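CG4930 (Drosophila melanogaster, PDB 3ISM) inhibits endonuclease G by forming a complex with it, and probably has ribonuclease inhibitor activity. Local coordinates at residues R72-E77 with V112-E117; Q90-Y95 with K134-C139; S294-L299 with D314-M319. The protein carries 1 engineered substitution. All coordinates share one frame; numbering follows the deposited sequence.

Interactions 1 and 2 belong to one helical body and share its packing, whereas interaction 3 lies in a second group of helices, on the opposite side of the chain's centre. The centres of the first two lie about 14 Å apart, and they meet where L114 CD2 comes 4.2 Å from L92 CD2; along the chain their segments alternate. Interaction 3 opens only after both have closed, its own centre about 94 Å from that of interaction 1 and about 81 Å from that of interaction 2. The helix of interaction 2 also touches the nuclease: E94 forms a salt bridge with R94 of the CG8862 chain.

Interaction 1: residues R72-E77 with V112-E117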
loop_
_atom_site.group_PDB
_atom_site.type_symbol
_atom_site.label_atom_id
_atom_site.label_comp_id
_atom_site.label_asym_id
_atom_site.label_seq_id
_atom_site.Cartn_x
_atom_site.Cartn_y
_atom_site.Cartn_z
ATOM N N ARG C 72 34.550 -9.495 -35.128
ATOM C CA ARG C 72 35.908 -10.005 -35.250
ATOM C C ARG C 72 36.045 -11.497 -34.925
ATOM O O ARG C 72 36.725 -12.222 -35.642
ATOM C CB ARG C 72 36.876 -9.150 -34.425
ATOM C CG ARG C 72 37.017 -7.748 -35.011
ATOM C CD ARG C 72 38.174 -6.955 -34.426
ATOM N NE ARG C 72 37.953 -6.573 -33.036
ATOM C CZ ARG C 72 38.802 -6.854 -32.051
ATOM N NH1 ARG C 72 39.926 -7.514 -32.316
ATOM N NH2 ARG C 72 38.539 -6.460 -30.807
ATOM N N LEU C 73 35.366 -11.965 -33.877
ATOM C CA LEU C 73 35.459 -13.380 -33.499
ATOM C C LEU C 73 34.942 -14.286 -34.610
ATOM O O LEU C 73 35.463 -15.372 -34.821
ATOM C CB LEU C 73 34.711 -13.661 -32.194
ATOM C CG LEU C 73 35.407 -13.119 -30.940
ATOM C CD1 LEU C 73 34.419 -13.008 -29.805
ATOM C CD2 LEU C 73 36.610 -13.966 -30.540
ATOM N N LEU C 74 33.932 -13.803 -35.328
ATOM C CA LEU C 74 33.294 -14.563 -36.394
ATOM C C LEU C 74 34.023 -14.490 -37.734
ATOM O O LEU C 74 34.068 -15.485 -38.448
ATOM C CB LEU C 74 31.843 -14.106 -36.570
ATOM C CG LEU C 74 30.868 -14.500 -35.459
ATOM C CD1 LEU C 74 29.521 -13.778 -35.607
ATOM C CD2 LEU C 74 30.672 -16.007 -35.424
ATOM N N PHE C 75 34.613 -13.335 -38.061
ATOM C CA PHE C 75 35.103 -13.095 -39.422
ATOM C C PHE C 75 36.601 -12.814 -39.597
ATOM O O PHE C 75 37.100 -12.887 -40.718
ATOM C CB PHE C 75 34.291 -11.969 -40.099
ATOM C CG PHE C 75 32.793 -12.166 -40.022
ATOM C CD1 PHE C 75 32.195 -13.284 -40.588
ATOM C CD2 PHE C 75 31.988 -11.232 -39.385
ATOM C CE1 PHE C 75 30.820 -13.469 -40.516
ATOM C CE2 PHE C 75 30.611 -11.416 -39.298
ATOM C CZ PHE C 75 30.032 -12.531 -39.867
ATOM N N ASP C 76 37.303 -12.481 -38.512
ATOM C CA ASP C 76 38.735 -12.131 -38.565
ATOM C C ASP C 76 39.669 -13.171 -39.167
ATOM O O ASP C 76 40.737 -12.807 -39.656
ATOM C CB ASP C 76 39.279 -11.761 -37.178
ATOM C CG ASP C 76 39.418 -10.255 -36.981
ATOM O OD1 ASP C 76 38.991 -9.493 -37.880
ATOM O OD2 ASP C 76 39.963 -9.830 -35.926
ATOM N N GLU C 77 39.292 -14.449 -39.115
ATOM C CA GLU C 77 40.162 -15.545 -39.598
ATOM C C GLU C 77 41.438 -15.777 -38.767
ATOM O O GLU C 77 42.327 -16.506 -39.182
ATOM C CB GLU C 77 40.507 -15.399 -41.094
ATOM C CG GLU C 77 39.278 -15.205 -41.996
ATOM C CD GLU C 77 39.535 -15.488 -43.474
ATOM O OE1 GLU C 77 40.666 -15.276 -43.963
ATOM O OE2 GLU C 77 38.575 -15.910 -44.150
ATOM N N VAL C 112 20.769 -7.789 -38.474
ATOM C CA VAL C 112 20.460 -8.017 -39.893
ATOM C C VAL C 112 21.738 -8.015 -40.752
ATOM O O VAL C 112 21.931 -8.885 -41.617
ATOM C CB VAL C 112 19.467 -6.942 -40.423
ATOM C CG1 VAL C 112 19.356 -6.987 -41.931
ATOM C CG2 VAL C 112 18.098 -7.109 -39.767
ATOM N N LYS C 113 22.606 -7.036 -40.514
ATOM C CA LYS C 113 23.906 -7.000 -41.191
ATOM C C LYS C 113 24.764 -8.205 -40.823
ATOM O O LYS C 113 25.443 -8.765 -41.684
ATOM C CB LYS C 113 24.658 -5.708 -40.876
ATOM C CG LYS C 113 23.973 -4.433 -41.368
ATOM C CD LYS C 113 24.440 -3.227 -40.544
ATOM C CE LYS C 113 23.828 -1.910 -41.067
ATOM N NZ LYS C 113 24.068 -0.723 -40.150
ATOM N N LEU C 114 24.740 -8.598 -39.545
ATOM C CA LEU C 114 25.479 -9.779 -39.097
ATOM C C LEU C 114 24.994 -11.028 -39.823
ATOM O O LEU C 114 25.803 -11.786 -40.345
ATOM C CB LEU C 114 25.402 -9.959 -37.577
ATOM C CG LEU C 114 26.222 -11.139 -37.026
ATOM C CD1 LEU C 114 27.717 -10.813 -37.033
ATOM C CD2 LEU C 114 25.803 -11.531 -35.641
ATOM N N ARG C 115 23.681 -11.238 -39.868
ATOM C CA ARG C 115 23.116 -12.363 -40.620
ATOM C C ARG C 115 23.582 -12.332 -42.069
ATOM O O ARG C 115 23.995 -13.347 -42.621
ATOM C CB ARG C 115 21.584 -12.327 -40.599
ATOM C CG ARG C 115 20.918 -13.357 -41.527
ATOM C CD ARG C 115 19.489 -12.971 -41.897
ATOM N NE ARG C 115 19.441 -11.776 -42.738
ATOM C CZ ARG C 115 18.324 -11.128 -43.065
ATOM N NH1 ARG C 115 17.148 -11.546 -42.621
ATOM N NH2 ARG C 115 18.383 -10.044 -43.826
ATOM N N ASP C 116 23.507 -11.157 -42.687
ATOM C CA ASP C 116 23.814 -11.044 -44.100
ATOM C C ASP C 116 25.258 -11.427 -44.384
ATOM O O ASP C 116 25.528 -12.057 -45.410
ATOM C CB ASP C 116 23.467 -9.654 -44.630
ATOM C CG ASP C 116 21.957 -9.418 -44.691
ATOM O OD1 ASP C 116 21.186 -10.323 -44.306
ATOM O OD2 ASP C 116 21.538 -8.325 -45.105
ATOM N N GLU C 117 26.154 -11.087 -43.447
ATOM C CA GLU C 117 27.563 -11.466 -43.524
ATOM C C GLU C 117 27.764 -12.963 -43.270
ATOM O O GLU C 117 28.587 -13.616 -43.921
ATOM C CB GLU C 117 28.400 -10.642 -42.540
ATOM C CG GLU C 117 29.920 -10.678 -42.818
ATOM C CD GLU C 117 30.351 -9.977 -44.116
ATOM O OE1 GLU C 117 29.617 -9.125 -44.655
ATOM O OE2 GLU C 117 31.453 -10.273 -44.601
#
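L74 and F75, in the last turn of helix 52-75, reach across to L114 and E117 of helix 104-120, and no hydrogen bond joins the two segments. L74 comes first: its CD1 lies 3.8 Å from CD1 of L114, the two side chains crossing at about a right angle. A branched apolar chain suits this place, because L74 also rests on A88 of helix 81-102 and F126 of helix 124-132. F75 carries most of the contact. Its CG stands anti to its own carbonyl carbon (chi1 -51°), which turns the ring toward the partner helix. One face of the ring is covered by CB of the preceding L74, 3.8 Å above the plane. The other face receives E117, whose CG makes a CH-pi contact 3.6 Å from the F75 ring centroid and 17° off the normal. At the rim, L114 CD1 approaches F75 CE2 to 3.7 Å, close to the ring plane. E117 suits its place because its methylene groups pack on the ring while the bend at chi2 leads the carboxylate off; the carboxylate and ring planes stand 81° apart. With an alanine here instead of F75, E117 CG and L114 CD1 would probably lose the ring they pack on and a gap would open between the helices. W71, one turn back, meets the F75 ring edge-to-face and touches both L114 and E117. Such aliphatic and aromatic packing between non-consecutive helices is characteristic of an all-helical domain, near its margin, here the Ku C-terminal-like domain.

Interaction 2: residues Q90-Y95 with K134-C139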
loop_
_atom_site.group_PDB
_atom_site.type_symbol
_atom_site.label_atom_id
_atom_site.label_comp_id
_atom_site.label_asym_id
_atom_site.label_seq_id
_atom_site.Cartn_x
_atom_site.Cartn_y
_atom_site.Cartn_z
ATOM N N GLN C 90 28.348 -16.904 -27.109
ATOM C CA GLN C 90 28.142 -16.543 -25.708
ATOM C C GLN C 90 28.034 -15.038 -25.473
ATOM O O GLN C 90 27.164 -14.596 -24.735
ATOM C CB GLN C 90 29.260 -17.118 -24.843
ATOM C CG GLN C 90 29.260 -18.635 -24.748
ATOM C CD GLN C 90 30.299 -19.157 -23.777
ATOM O OE1 GLN C 90 30.628 -18.496 -22.789
ATOM N NE2 GLN C 90 30.811 -20.364 -24.039
ATOM N N LEU C 91 28.922 -14.259 -26.083
ATOM C CA LEU C 91 28.853 -12.790 -25.996
ATOM C C LEU C 91 27.570 -12.262 -26.652
ATOM O O LEU C 91 26.896 -11.400 -26.081
ATOM C CB LEU C 91 30.102 -12.109 -26.598
ATOM C CG LEU C 91 30.157 -10.558 -26.565
ATOM C CD1 LEU C 91 29.981 -10.026 -25.164
ATOM C CD2 LEU C 91 31.458 -10.030 -27.156
ATOM N N LEU C 92 27.216 -12.798 -27.817
ATOM C CA LEU C 92 26.004 -12.359 -28.509
ATOM C C LEU C 92 24.757 -12.568 -27.649
ATOM O O LEU C 92 23.923 -11.673 -27.531
ATOM C CB LEU C 92 25.845 -13.065 -29.860
ATOM C CG LEU C 92 24.701 -12.641 -30.789
ATOM C CD1 LEU C 92 24.807 -11.173 -31.101
ATOM C CD2 LEU C 92 24.760 -13.455 -32.077
ATOM N N GLU C 93 24.648 -13.752 -27.058
ATOM C CA GLU C 93 23.548 -14.081 -26.167
ATOM C C GLU C 93 23.448 -13.140 -24.954
ATOM O O GLU C 93 22.386 -12.603 -24.669
ATOM C CB GLU C 93 23.697 -15.525 -25.692
ATOM C CG GLU C 93 22.474 -16.052 -25.017
ATOM C CD GLU C 93 22.247 -17.537 -25.295
ATOM O OE1 GLU C 93 23.230 -18.282 -25.587
ATOM O OE2 GLU C 93 21.069 -17.944 -25.222
ATOM N N GLU C 94 24.557 -12.956 -24.243
ATOM C CA GLU C 94 24.603 -12.018 -23.115
ATOM C C GLU C 94 24.278 -10.593 -23.555
ATOM O O GLU C 94 23.450 -9.911 -22.930
ATOM C CB GLU C 94 25.979 -12.052 -22.446
ATOM C CG GLU C 94 26.097 -11.209 -21.177
ATOM C CD GLU C 94 25.377 -11.806 -19.981
ATOM O OE1 GLU C 94 25.227 -13.042 -19.917
ATOM O OE2 GLU C 94 24.975 -11.033 -19.091
ATOM N N TYR C 95 24.911 -10.149 -24.637
ATOM C CA TYR C 95 24.663 -8.793 -25.131
ATOM C C TYR C 95 23.183 -8.579 -25.517
ATOM O O TYR C 95 22.567 -7.590 -25.078
ATOM C CB TYR C 95 25.639 -8.388 -26.235
ATOM C CG TYR C 95 25.153 -7.240 -27.087
ATOM C CD1 TYR C 95 24.707 -6.055 -26.509
ATOM C CD2 TYR C 95 25.132 -7.340 -28.473
ATOM C CE1 TYR C 95 24.233 -5.016 -27.294
ATOM C CE2 TYR C 95 24.677 -6.295 -29.255
ATOM C CZ TYR C 95 24.234 -5.141 -28.658
ATOM O OH TYR C 95 23.788 -4.093 -29.415
ATOM N N LYS C 134 18.865 -20.491 -31.250
ATOM C CA LYS C 134 18.881 -19.761 -29.981
ATOM C C LYS C 134 18.037 -18.484 -30.042
ATOM O O LYS C 134 18.012 -17.710 -29.084
ATOM C CB LYS C 134 20.311 -19.445 -29.546
ATOM C CG LYS C 134 21.123 -20.668 -29.101
ATOM C CD LYS C 134 22.550 -20.263 -28.681
ATOM C CE LYS C 134 23.490 -21.457 -28.660
ATOM N NZ LYS C 134 23.109 -22.460 -27.631
ATOM N N GLN C 135 17.352 -18.288 -31.174
ATOM C CA GLN C 135 16.493 -17.119 -31.417
ATOM C C GLN C 135 17.200 -15.793 -31.110
ATOM O O GLN C 135 16.710 -14.978 -30.314
ATOM C CB GLN C 135 15.161 -17.255 -30.667
ATOM C CG GLN C 135 14.407 -18.553 -31.006
ATOM C CD GLN C 135 13.057 -18.668 -30.318
ATOM O OE1 GLN C 135 12.247 -17.742 -30.353
ATOM N NE2 GLN C 135 12.805 -19.821 -29.695
ATOM N N LEU C 136 18.357 -15.583 -31.736
ATOM C CA LEU C 136 19.157 -14.382 -31.458
ATOM C C LEU C 136 19.001 -13.270 -32.490
ATOM O O LEU C 136 19.862 -12.399 -32.616
ATOM C CB LEU C 136 20.638 -14.717 -31.213
ATOM C CG LEU C 136 20.897 -15.737 -30.091
ATOM C CD1 LEU C 136 22.364 -16.140 -30.028
ATOM C CD2 LEU C 136 20.385 -15.271 -28.710
ATOM N N GLY C 137 17.882 -13.282 -33.202
ATOM C CA GLY C 137 17.549 -12.216 -34.135
ATOM C C GLY C 137 16.937 -11.040 -33.394
ATOM O O GLY C 137 17.142 -10.896 -32.197
ATOM N N PRO C 138 16.180 -10.187 -34.106
ATOM C CA PRO C 138 15.639 -8.983 -33.484
ATOM C C PRO C 138 14.857 -9.234 -32.189
ATOM O O PRO C 138 14.152 -10.248 -32.049
ATOM C CB PRO C 138 14.718 -8.413 -34.572
ATOM C CG PRO C 138 15.330 -8.887 -35.852
ATOM C CD PRO C 138 15.791 -10.291 -35.526
ATOM N N CYS C 139 15.017 -8.315 -31.248
ATOM C CA CYS C 139 14.223 -8.293 -30.046
ATOM C C CYS C 139 12.780 -7.977 -30.446
ATOM O O CYS C 139 12.554 -7.208 -31.390
ATOM C CB CYS C 139 14.746 -7.216 -29.086
ATOM S SG CYS C 139 16.576 -7.246 -28.850
#
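The 2.8 Å bond from Y95 N to L91 O closes the helical turn that holds L92 and E93, the two residues of helix 81-102 that meet L136 and K134. The partner segment begins at a Schellman motif ending helix 124-132: Q135 takes a positive phi of 50°, and the chain leaves the helix there to enter a loop within the Ku C-terminal-like domain. L136, just beyond, lays its side chain against helix 81-102. Its CD1 lies 4.1 Å from L92 CD2, while its other methyl, CD2, comes 4.2 Å from E93 CA, so the fork of the leucine spans two neighbouring helix positions. L92 holds CG anti to its backbone N (chi1 -174°), which carries CD2 out to L136, and it is further enclosed by I70, Y107 and W110, which suits an aliphatic residue. Past the motif, L136 O is bonded to Y107 OH of helix 104-120, and G137 O to R96 NE, further along the same helix 81-102. Nearer the surface, the long chains of E93 and K134 cross at about a right angle. Their charges probably attract only loosely, since E93 OE1 and K134 NZ are 4.7 Å apart; the actual touch is K134 CD against E93 OE1, at 3.7 Å.

Interaction 3: residues S294-L299 with D314-M319; sequences SWIFNL and DKMVKM
M316 buries by far the most surface here and reaches between I296 and L299, which sit three residues apart on helix 290-305 and so face the same way. Its terminal methyl does all the touching. M316 CE lies 3.8 Å from I296 CD1, the two side chains meeting tip to tip, and 4.0 Å from CG1 of the same isoleucine. On the next turn L299 CD2 is 4.2 Å from that methyl, a looser approach. Nothing polar is exchanged, and the backbones stay well apart, with the CA atoms of I296 and M316 at 9.5 Å. Methionine suits such a distance: its long, unbranched chain spans the space between the helices, and the bend at chi3 (74°) turns CE toward the two aliphatic partners. For I296, it is the longer branch that reaches out, CG1 lying anti to the backbone N (chi1 -157°) so that CD1 points at the methionine. L299, besides its methyl contact, sets its CB against one face of the W295 indole, above the rim of the ring. Other hydrophobic groups complete the surroundings: L277 of helix 267-287 touches both I296 and L299, L260 and F261 pack on L299, P323 on I296, and F311 on M316. M316 itself lies in a wider pi-type turn near the end of helix 309-317. Helices 290-305 and 309-317 are consecutive and joined by a short connection, so this buried apolar seam is consistent with a helical hairpin within a helical bundle.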
loop_
_atom_site.group_PDB
_atom_site.type_symbol
_atom_site.label_atom_id
_atom_site.label_comp_id
_atom_site.label_asym_id
_atom_site.label_seq_id
_atom_site.Cartn_x
_atom_site.Cartn_y
_atom_site.Cartn_z
ATOM N N SER C 294 -19.950 0.678 36.746
ATOM C CA SER C 294 -20.802 1.308 37.736
ATOM C C SER C 294 -21.622 0.251 38.476
ATOM O O SER C 294 -21.628 0.212 39.711
ATOM C CB SER C 294 -21.719 2.334 37.067
ATOM O OG SER C 294 -21.033 2.985 36.010
ATOM N N TRP C 295 -22.290 -0.611 37.709
ATOM C CA TRP C 295 -23.249 -1.591 38.238
ATOM C C TRP C 295 -22.594 -2.706 39.045
ATOM O O TRP C 295 -23.180 -3.186 40.021
ATOM C CB TRP C 295 -24.078 -2.181 37.089
ATOM C CG TRP C 295 -24.927 -3.400 37.416
ATOM C CD1 TRP C 295 -26.208 -3.407 37.891
ATOM C CD2 TRP C 295 -24.562 -4.780 37.237
ATOM N NE1 TRP C 295 -26.659 -4.699 38.030
ATOM C CE2 TRP C 295 -25.668 -5.562 37.641
ATOM C CE3 TRP C 295 -23.406 -5.430 36.781
ATOM C CZ2 TRP C 295 -25.654 -6.960 37.604
ATOM C CZ3 TRP C 295 -23.393 -6.821 36.744
ATOM C CH2 TRP C 295 -24.511 -7.569 37.149
ATOM N N ILE C 296 -21.391 -3.123 38.644
ATOM C CA ILE C 296 -20.726 -4.248 39.325
ATOM C C ILE C 296 -20.476 -3.954 40.819
ATOM O O ILE C 296 -20.510 -4.864 41.656
ATOM C CB ILE C 296 -19.451 -4.755 38.556
ATOM C CG1 ILE C 296 -19.111 -6.200 38.927
ATOM C CG2 ILE C 296 -18.245 -3.804 38.725
ATOM C CD1 ILE C 296 -20.148 -7.211 38.532
ATOM N N PHE C 297 -20.283 -2.674 41.137
ATOM C CA PHE C 297 -20.170 -2.191 42.511
ATOM C C PHE C 297 -21.475 -2.349 43.281
ATOM O O PHE C 297 -21.459 -2.704 44.468
ATOM C CB PHE C 297 -19.759 -0.720 42.527
ATOM C CG PHE C 297 -18.280 -0.501 42.471
ATOM C CD1 PHE C 297 -17.524 -0.479 43.638
ATOM C CD2 PHE C 297 -17.640 -0.297 41.254
ATOM C CE1 PHE C 297 -16.153 -0.267 43.594
ATOM C CE2 PHE C 297 -16.264 -0.083 41.194
ATOM C CZ PHE C 297 -15.518 -0.069 42.367
ATOM N N ASN C 298 -22.593 -2.071 42.608
ATOM C CA ASN C 298 -23.928 -2.277 43.186
ATOM C C ASN C 298 -24.199 -3.752 43.483
ATOM O O ASN C 298 -24.739 -4.086 44.540
ATOM C CB ASN C 298 -25.023 -1.730 42.260
ATOM C CG ASN C 298 -24.905 -0.231 42.016
ATOM O OD1 ASN C 298 -24.976 0.225 40.874
ATOM N ND2 ASN C 298 -24.735 0.540 43.088
ATOM N N LEU C 299 -23.818 -4.625 42.548
ATOM C CA LEU C 299 -23.980 -6.064 42.730
ATOM C C LEU C 299 -23.141 -6.593 43.894
ATOM O O LEU C 299 -23.647 -7.368 44.712
ATOM C CB LEU C 299 -23.674 -6.834 41.448
ATOM C CG LEU C 299 -23.676 -8.367 41.535
ATOM C CD1 LEU C 299 -25.043 -8.900 41.917
ATOM C CD2 LEU C 299 -23.218 -8.996 40.229
ATOM N N ASP C 314 -15.418 -17.032 45.683
ATOM C CA ASP C 314 -15.135 -18.052 44.662
ATOM C C ASP C 314 -15.520 -17.619 43.255
ATOM O O ASP C 314 -15.043 -18.187 42.264
ATOM C CB ASP C 314 -15.855 -19.366 44.980
ATOM C CG ASP C 314 -15.588 -19.861 46.391
ATOM O OD1 ASP C 314 -14.570 -19.457 46.992
ATOM O OD2 ASP C 314 -16.407 -20.658 46.897
ATOM N N LYS C 315 -16.395 -16.627 43.163
ATOM C CA LYS C 315 -16.840 -16.152 41.858
ATOM C C LYS C 315 -16.333 -14.745 41.546
ATOM O O LYS C 315 -15.521 -14.574 40.642
ATOM C CB LYS C 315 -18.372 -16.249 41.719
ATOM C CG LYS C 315 -18.959 -17.615 42.121
ATOM C CD LYS C 315 -18.378 -18.757 41.287
ATOM C CE LYS C 315 -18.942 -20.101 41.716
ATOM N NZ LYS C 315 -18.521 -21.186 40.777
ATOM N N MET C 316 -16.791 -13.751 42.302
ATOM C CA MET C 316 -16.461 -12.353 42.005
ATOM C C MET C 316 -14.979 -11.993 42.194
ATOM O O MET C 316 -14.399 -11.246 41.372
ATOM C CB MET C 316 -17.338 -11.415 42.818
ATOM C CG MET C 316 -18.817 -11.564 42.539
ATOM S SD MET C 316 -19.748 -10.119 43.062
ATOM C CE MET C 316 -19.282 -8.956 41.772
ATOM N N VAL C 317 -14.379 -12.532 43.263
ATOM C CA VAL C 317 -12.950 -12.359 43.529
ATOM C C VAL C 317 -12.104 -13.317 42.680
ATOM O O VAL C 317 -11.286 -12.870 41.871
ATOM C CB VAL C 317 -12.606 -12.547 45.032
ATOM C CG1 VAL C 317 -11.087 -12.556 45.255
ATOM C CG2 VAL C 317 -13.261 -11.459 45.873
ATOM N N LYS C 318 -12.325 -14.621 42.859
ATOM C CA LYS C 318 -11.504 -15.666 42.240
ATOM C C LYS C 318 -11.452 -15.576 40.716
ATOM O O LYS C 318 -10.379 -15.695 40.122
ATOM C CB LYS C 318 -11.981 -17.056 42.676
ATOM C CG LYS C 318 -11.204 -18.223 42.063
ATOM C CD LYS C 318 -11.401 -19.512 42.875
ATOM C CE LYS C 318 -12.743 -20.189 42.592
ATOM N NZ LYS C 318 -13.061 -21.246 43.599
ATOM N N MET C 319 -12.605 -15.335 40.094
ATOM C CA MET C 319 -12.680 -15.244 38.638
ATOM C C MET C 319 -12.527 -13.826 38.093
ATOM O O MET C 319 -12.778 -13.585 36.901
ATOM C CB MET C 319 -13.971 -15.869 38.139
ATOM C CG MET C 319 -14.161 -17.287 38.613
ATOM S SD MET C 319 -15.844 -17.805 38.286
ATOM C CE MET C 319 -15.628 -19.594 38.230
#